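PDB 6T5K: Zn-dependent hydrolase, glyoxylase from Echinicola vietnamensis, which probably hydrolyses beta-lactam antibiotics, carbapenems among them, to substituted beta-amino acids as a zinc-dependent class B metallo-beta-lactamase. Local coordinates for residues D175-G180 / L218-H223; C182-N187 / T230-T235. One frame throughout, in Å; residues are numbered along the deposited sequence.

Contact 1. Residues D175-G180 / L218-H223; sequences DQVLFG and LVIPGH. With ZN (zinc ion), chain H.
Leu178 O is gripped from two neighbouring points of the partner strand: Ile220 N donates a hydrogen bond of 2.8 Å, almost in line with the C=O (171°), and Val219 CA brings its hydrogen up at a CA-to-O distance of 3.4 Å. Leu218 O is held in the same double way, by Leu178 N at 2.9 Å and by a CA-H contact from Val177. Gly180 N to Ile220 O (2.8 Å) and Leu218 N to the carbonyl of Gln176 complete a parallel ladder. On one face, chi1 of Ile220 (-57°) places CG1 beside the backbone N, and CG2, anti to that N, meets the Phe179 ring at its edge, 3.6 Å from CD1, the two side chains at about a right angle; Ile220 CD1 reaches Val177 CG1 at 3.9 Å. Val177 and Leu218 run side by side on this face, which packs on Met59 and Val41. The other face carries Leu178 and Val219 and is covered by helix 230-239. Further along 218-223, His223 NE2 binds zinc at 2.2 Å together with Asp104, Cys182 and two waters, and its ND1 is hydrogen-bonded to Ala55 O. The four cross-strand bonds satisfy much of the polar backbone between the apolar faces of this beta-alpha-beta unit, Gly170 and Gly227 pairing with Phe179 and Val219, and the His223 imidazole, both nitrogens engaged, is fixed in rotation at the metal.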
# COMPACT_ATOMS: atom_id res chain seq x y z
N ASP A 175 12.55 3.97 -8.86
CA ASP A 175 11.59 4.61 -9.75
C ASP A 175 10.99 5.87 -9.12
O ASP A 175 10.06 6.46 -9.70
CB ASP A 175 10.43 3.64 -10.09
CG ASP A 175 10.86 2.44 -10.92
OD1 ASP A 175 12.03 2.29 -11.31
OD2 ASP A 175 9.95 1.60 -11.17
N GLN A 176 11.44 6.25 -7.92
CA GLN A 176 10.90 7.42 -7.20
C GLN A 176 9.36 7.29 -7.06
O GLN A 176 8.58 8.19 -7.40
CB GLN A 176 11.34 8.76 -7.82
CG GLN A 176 12.69 9.20 -7.40
CD GLN A 176 12.83 9.54 -5.86
OE1 GLN A 176 11.88 9.77 -5.17
NE2 GLN A 176 14.06 9.60 -5.39
N VAL A 177 8.97 6.14 -6.47
CA VAL A 177 7.57 5.80 -6.27
C VAL A 177 7.28 5.68 -4.79
O VAL A 177 8.01 5.02 -4.05
CB VAL A 177 7.23 4.46 -6.96
CG1 VAL A 177 5.77 4.05 -6.67
CG2 VAL A 177 7.46 4.56 -8.44
N LEU A 178 6.16 6.24 -4.37
CA LEU A 178 5.69 6.12 -3.01
C LEU A 178 4.34 5.44 -3.03
O LEU A 178 3.42 5.91 -3.71
CB LEU A 178 5.50 7.51 -2.38
CG LEU A 178 5.12 7.48 -0.89
CD1 LEU A 178 6.36 7.44 -0.03
CD2 LEU A 178 4.24 8.66 -0.49
N PHE A 179 4.21 4.37 -2.23
CA PHE A 179 2.90 3.84 -1.88
C PHE A 179 2.48 4.52 -0.58
O PHE A 179 3.01 4.23 0.50
CB PHE A 179 2.88 2.32 -1.73
CG PHE A 179 1.51 1.82 -1.41
CD1 PHE A 179 0.50 1.90 -2.35
CD2 PHE A 179 1.21 1.32 -0.16
CE1 PHE A 179 -0.78 1.49 -2.05
CE2 PHE A 179 -0.07 0.92 0.16
CZ PHE A 179 -1.07 0.98 -0.79
N GLY A 180 1.53 5.47 -0.69
CA GLY A 180 1.08 6.22 0.46
C GLY A 180 0.05 5.51 1.29
O GLY A 180 -0.14 5.85 2.46
N LEU A 218 5.96 9.45 -8.62
CA LEU A 218 4.68 8.77 -8.63
C LEU A 218 4.27 8.50 -7.19
O LEU A 218 5.08 7.98 -6.41
CB LEU A 218 4.74 7.44 -9.42
CG LEU A 218 3.45 6.60 -9.52
CD1 LEU A 218 2.44 7.25 -10.42
CD2 LEU A 218 3.85 5.23 -10.04
N VAL A 219 3.03 8.85 -6.86
CA VAL A 219 2.45 8.64 -5.54
C VAL A 219 1.16 7.86 -5.73
O VAL A 219 0.27 8.29 -6.48
CB VAL A 219 2.19 9.98 -4.83
CG1 VAL A 219 1.49 9.79 -3.50
CG2 VAL A 219 3.49 10.73 -4.62
N ILE A 220 1.04 6.74 -5.02
CA ILE A 220 -0.10 5.82 -5.11
C ILE A 220 -0.89 5.95 -3.82
O ILE A 220 -0.37 5.61 -2.74
CB ILE A 220 0.33 4.37 -5.33
CG1 ILE A 220 1.19 4.20 -6.58
CG2 ILE A 220 -0.91 3.45 -5.32
CD1 ILE A 220 2.02 2.93 -6.51
N PRO A 221 -2.12 6.45 -3.85
CA PRO A 221 -2.95 6.56 -2.65
C PRO A 221 -3.63 5.23 -2.38
O PRO A 221 -3.64 4.34 -3.22
CB PRO A 221 -4.00 7.60 -3.05
CG PRO A 221 -4.20 7.31 -4.54
CD PRO A 221 -2.85 6.91 -5.06
N GLY A 222 -4.21 5.12 -1.20
CA GLY A 222 -4.90 3.90 -0.83
C GLY A 222 -6.19 3.67 -1.58
O GLY A 222 -6.63 2.52 -1.68
N HIS A 223 -6.77 4.74 -2.13
CA HIS A 223 -8.00 4.67 -2.90
C HIS A 223 -7.91 5.72 -3.99
O HIS A 223 -7.38 6.80 -3.75
CB HIS A 223 -9.21 4.95 -1.98
CG HIS A 223 -9.27 4.05 -0.78
ND1 HIS A 223 -9.80 2.78 -0.81
CD2 HIS A 223 -8.82 4.24 0.48
CE1 HIS A 223 -9.68 2.22 0.38
NE2 HIS A 223 -9.10 3.10 1.19
ZN ZN H . -8.24 2.58 3.14
O HOH W 1 -8.78 1.72 5.01
O HOH W 2 -9.03 4.69 3.59

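Contact 2. Residues C182-N187 / T230-T235; sequences CLIKAN and TLLHYT. With ZN (zinc ion), chain H.
The irregular chain 182-187 runs against the direction of helix 230-235, passing Thr235 at Lys185 (CA atoms 5.6 Å apart) and Leu231 at Asn187. The Thr235 hydroxyl ties the two together: OG1 accepts from Lys185 N at 2.9 Å (154° at the hydrogen) and donates to Leu231 O at 2.8 Å. That carbonyl also takes the helical bond from Thr235 N, the two donors arriving from opposite faces of its plane. With chi1 at -62°, OG1 is turned back beside its own backbone N, within reach of the preceding helical turn, while CG2 packs against Leu183 O. The Ile184 side chain slants across those of Leu231 and Leu232, CD1 touching Leu232 CD2 at 3.6 Å and CG2 meeting Leu231 CB. Leu231 CG in turn lies 3.5 Å from Lys185 O. At the far end the backbone carbon of Asn187 sits over the centre of the Tyr234 ring, 4.2 Å above its plane; the Asn187 amide stands nearly upright to the ring (82°), with OD1 3.6 Å from Tyr234 CG. The phenol is held by Ala189 O, and the Lys185 amine leads away to Lys191 O. Cys182 SG, 2.1 Å from zinc, belongs to the Asp104, Cys182 and His223 site. This is the cysteine-bearing metal loop of class B1 metallo-beta-lactamases, here packed along one side of the C-terminal helix.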
# COMPACT_ATOMS: atom_id res chain seq x y z
N CYS A 182 -3.58 4.53 2.78
CA CYS A 182 -4.76 5.36 3.03
C CYS A 182 -4.42 6.67 3.72
O CYS A 182 -5.32 7.50 3.89
CB CYS A 182 -5.81 4.60 3.77
SG CYS A 182 -6.22 3.08 2.88
N LEU A 183 -3.16 6.85 4.12
CA LEU A 183 -2.68 8.13 4.62
C LEU A 183 -2.64 9.18 3.54
O LEU A 183 -2.69 10.38 3.85
CB LEU A 183 -1.25 7.92 5.15
CG LEU A 183 -0.44 9.05 5.74
CD1 LEU A 183 -1.08 9.59 6.97
CD2 LEU A 183 0.96 8.50 5.99
N ILE A 184 -2.51 8.78 2.27
CA ILE A 184 -2.46 9.71 1.15
C ILE A 184 -3.74 9.60 0.35
O ILE A 184 -4.16 8.49 -0.01
CB ILE A 184 -1.22 9.48 0.27
CG1 ILE A 184 0.07 9.59 1.11
CG2 ILE A 184 -1.25 10.45 -0.94
CD1 ILE A 184 0.20 10.89 1.88
N LYS A 185 -4.36 10.75 0.08
CA LYS A 185 -5.57 10.84 -0.73
C LYS A 185 -5.27 11.12 -2.19
O LYS A 185 -4.28 11.78 -2.53
CB LYS A 185 -6.49 11.95 -0.22
CG LYS A 185 -6.89 11.76 1.22
CD LYS A 185 -7.57 10.43 1.44
CE LYS A 185 -8.20 10.37 2.85
NZ LYS A 185 -8.90 9.11 3.09
N ALA A 186 -6.11 10.58 -3.06
CA ALA A 186 -6.08 10.97 -4.46
C ALA A 186 -6.38 12.45 -4.60
O ALA A 186 -7.08 13.04 -3.77
CB ALA A 186 -7.12 10.17 -5.26
N ASN A 187 -5.87 13.05 -5.67
CA ASN A 187 -6.09 14.47 -5.91
C ASN A 187 -7.60 14.74 -6.00
O ASN A 187 -8.33 14.09 -6.74
CB ASN A 187 -5.39 14.91 -7.20
CG ASN A 187 -5.22 16.42 -7.29
OD1 ASN A 187 -5.18 17.12 -6.27
ND2 ASN A 187 -5.11 16.92 -8.51
N THR A 230 1.81 16.03 -6.36
CA THR A 230 0.57 16.75 -6.08
C THR A 230 -0.22 16.07 -4.97
O THR A 230 -0.83 16.74 -4.13
CB THR A 230 -0.28 16.77 -7.36
OG1 THR A 230 0.41 17.49 -8.38
CG2 THR A 230 -1.61 17.43 -7.13
N LEU A 231 -0.28 14.74 -4.97
CA LEU A 231 -1.13 14.06 -4.00
C LEU A 231 -0.70 14.34 -2.57
O LEU A 231 -1.55 14.41 -1.67
CB LEU A 231 -1.12 12.55 -4.23
CG LEU A 231 -2.15 12.05 -5.25
CD1 LEU A 231 -1.85 12.63 -6.61
CD2 LEU A 231 -2.17 10.55 -5.36
N LEU A 232 0.61 14.47 -2.34
CA LEU A 232 1.09 14.77 -1.00
C LEU A 232 0.65 16.16 -0.58
O LEU A 232 0.18 16.35 0.54
CB LEU A 232 2.60 14.68 -0.94
CG LEU A 232 3.20 13.31 -1.26
CD1 LEU A 232 4.75 13.33 -1.08
CD2 LEU A 232 2.57 12.18 -0.43
N HIS A 233 0.81 17.13 -1.47
CA HIS A 233 0.42 18.50 -1.16
C HIS A 233 -1.09 18.61 -1.00
O HIS A 233 -1.56 19.31 -0.09
CB HIS A 233 0.94 19.41 -2.25
CG HIS A 233 2.42 19.37 -2.38
ND1 HIS A 233 3.07 19.49 -3.59
CD2 HIS A 233 3.39 19.18 -1.45
CE1 HIS A 233 4.38 19.42 -3.39
NE2 HIS A 233 4.59 19.21 -2.10
N TYR A 234 -1.84 17.95 -1.88
CA TYR A 234 -3.29 17.93 -1.75
C TYR A 234 -3.72 17.37 -0.40
O TYR A 234 -4.60 17.93 0.26
CB TYR A 234 -3.89 17.08 -2.87
CG TYR A 234 -5.38 17.00 -2.68
CD1 TYR A 234 -6.18 18.09 -2.99
CD2 TYR A 234 -5.99 15.87 -2.16
CE1 TYR A 234 -7.55 18.05 -2.77
CE2 TYR A 234 -7.34 15.83 -1.90
CZ TYR A 234 -8.11 16.91 -2.21
OH TYR A 234 -9.47 16.86 -1.98
N THR A 235 -3.10 16.27 0.02
CA THR A 235 -3.50 15.62 1.25
C THR A 235 -3.17 16.48 2.45
O THR A 235 -3.99 16.62 3.37
CB THR A 235 -2.82 14.26 1.40
OG1 THR A 235 -3.23 13.43 0.31
CG2 THR A 235 -3.21 13.60 2.67
ZN ZN H . -8.24 2.58 3.14
O HOH W 1 -8.78 1.72 5.01
O HOH W 2 -9.03 4.69 3.59

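In the fold
Both contacts are largely buried, but contact 1 lies deeper, its centre about 8 Å from that of the chain against about 13 Å for contact 2, where Asn187 reaches the surface. Contact 1 depends on repeated backbone bonds between strands; contact 2, which pairs a loop with a helix, has one hydrogen bond across it, to a threonine hydroxyl, beside apolar and ring packing. The two meet directly: Leu231 and Leu232 of the helix cover Val219, and Pro221 CB lies 3.2 Å from Ile184 O, where 218-223 touches the loop. Both deliver a ligand to the same zinc, His223 and Cys182, consistent with the zinc-bearing edge of the metallo-beta-lactamase sandwich.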